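Esterase E25 (Uncultured bacterium, PDB 4Q05) probably hydrolyses carboxylic ester bonds, as a dimeric alpha/beta-hydrolase of the bacterial hormone-sensitive lipase family. Local coordinates at residues Y188-L192 / V224-G228. Residues are numbered along the deposited sequence; the frame is centred on the assembly and turned at random.
Sequences YQHLL and VDLPG
Tyr-188 reaches out from helix 179-194 and brings its hydroxyl up against the extended run Val-224 to Pro-227, in the loop from helix 206-221 to strand 229-235. These elements belong to the alpha/beta-hydrolase fold: helix 179-194 leads into strand 200-205, the loop into strand 229-235, which lies beside 200-205 and parallel to it. The phenol is the bump. Its first torsion, with CG anti to the backbone N (chi1 -173°), carries the ring out so that its hydroxyl end meets the loop, and Tyr-188 OH gives a hydrogen bond of 2.7 Å to Asp-225 O. The donor stands about 40° above the carbonyl plane, with a C=O...O angle of 121°. Tyrosine suits the place, its ring long enough to bridge the segments and ending in a donor for a main-chain oxygen.

The bump fits the hollow between the side chains of Val-224 and Pro-227. On one flank Pro-227, a rigid ring without an N-H to satisfy, puts CG 3.8 Å from Tyr-188 CE1; on the other, Val-224 CG1 comes near the ring plane, 4.4 Å from Tyr-188 CE2. One turn on, Leu-192 sets CD2 over a face of the phenol, offset toward its rim, while CD1 fits between Val-224 CG1 at 3.9 Å and Asp-225 CB at 3.8 Å. The branched leucine thus serves ring and loop at once, and beta-branched Val-224 offers one methyl to both helix side chains. Asp-225, exposed, lends only CB and its main-chain oxygen, so a polar side chain is tolerated. Leu-219 of helix 206-221 touches Tyr-188 and Val-224 too. A phenylalanine here would probably keep much of the apolar contact but leave Asp-225 O without this donor. Beside that bond, Pro-227 CD lies in close contact, 3.3 Å from Tyr-188 OH.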
# COMPACT_ATOMS: atom_id res chain seq x y z
N TYR A 188 -21.03 8.10 -20.50
CA TYR A 188 -20.20 9.25 -20.17
C TYR A 188 -20.45 10.43 -21.14
O TYR A 188 -20.63 11.56 -20.70
CB TYR A 188 -18.72 8.88 -20.18
CG TYR A 188 -17.82 9.99 -19.69
CD1 TYR A 188 -17.73 10.28 -18.33
CD2 TYR A 188 -17.07 10.74 -20.58
CE1 TYR A 188 -16.92 11.30 -17.87
CE2 TYR A 188 -16.25 11.76 -20.13
CZ TYR A 188 -16.17 12.03 -18.77
OH TYR A 188 -15.36 13.04 -18.31
N GLN A 189 -20.44 10.15 -22.44
CA GLN A 189 -20.69 11.21 -23.42
C GLN A 189 -22.02 11.87 -23.17
O GLN A 189 -22.14 13.10 -23.22
CB GLN A 189 -20.64 10.66 -24.85
CG GLN A 189 -19.23 10.51 -25.39
CD GLN A 189 -19.02 11.21 -26.73
OE1 GLN A 189 -19.66 10.86 -27.74
NE2 GLN A 189 -18.13 12.21 -26.75
N HIS A 190 -23.05 11.07 -22.91
CA HIS A 190 -24.36 11.61 -22.64
C HIS A 190 -24.32 12.56 -21.45
O HIS A 190 -24.91 13.64 -21.50
CB HIS A 190 -25.37 10.49 -22.38
CG HIS A 190 -26.70 10.98 -21.89
ND1 HIS A 190 -27.68 11.45 -22.73
CD2 HIS A 190 -27.21 11.08 -20.63
CE1 HIS A 190 -28.74 11.81 -22.03
NE2 HIS A 190 -28.48 11.59 -20.75
N LEU A 191 -23.62 12.16 -20.40
CA LEU A 191 -23.54 12.98 -19.20
C LEU A 191 -22.88 14.33 -19.47
O LEU A 191 -23.32 15.35 -18.93
CB LEU A 191 -22.80 12.23 -18.08
CG LEU A 191 -23.54 10.99 -17.56
CD1 LEU A 191 -22.63 10.18 -16.64
CD2 LEU A 191 -24.82 11.40 -16.84
N LEU A 192 -21.83 14.34 -20.30
CA LEU A 192 -21.16 15.59 -20.65
C LEU A 192 -22.07 16.55 -21.43
O LEU A 192 -21.87 17.76 -21.37
CB LEU A 192 -19.89 15.34 -21.45
CG LEU A 192 -18.74 14.66 -20.70
CD1 LEU A 192 -17.40 15.17 -21.18
CD2 LEU A 192 -18.87 14.88 -19.21
N VAL A 224 -11.31 14.65 -24.89
CA VAL A 224 -12.61 14.86 -24.26
C VAL A 224 -12.40 15.23 -22.79
O VAL A 224 -11.44 14.79 -22.17
CB VAL A 224 -13.47 13.59 -24.35
CG1 VAL A 224 -14.82 13.82 -23.72
CG2 VAL A 224 -13.61 13.17 -25.80
N ASP A 225 -13.29 16.06 -22.25
CA ASP A 225 -13.21 16.46 -20.85
C ASP A 225 -13.16 15.23 -19.93
O ASP A 225 -13.83 14.24 -20.19
CB ASP A 225 -14.39 17.35 -20.48
CG ASP A 225 -14.26 18.77 -21.04
OD1 ASP A 225 -13.31 19.04 -21.80
OD2 ASP A 225 -15.12 19.61 -20.70
N LEU A 226 -12.37 15.31 -18.86
CA LEU A 226 -12.17 14.16 -17.98
C LEU A 226 -12.97 14.30 -16.70
O LEU A 226 -13.32 15.41 -16.30
CB LEU A 226 -10.70 14.02 -17.61
CG LEU A 226 -9.73 13.97 -18.79
CD1 LEU A 226 -8.30 13.87 -18.27
CD2 LEU A 226 -10.06 12.80 -19.68
N PRO A 227 -13.25 13.18 -16.02
CA PRO A 227 -13.91 13.28 -14.72
C PRO A 227 -13.05 14.09 -13.74
O PRO A 227 -11.84 14.19 -13.94
CB PRO A 227 -13.99 11.82 -14.25
CG PRO A 227 -13.92 11.01 -15.48
CD PRO A 227 -13.01 11.78 -16.41
N GLY A 228 -13.67 14.66 -12.72
CA GLY A 228 -12.95 15.38 -11.69
C GLY A 228 -12.13 14.47 -10.79
O GLY A 228 -11.18 14.92 -10.15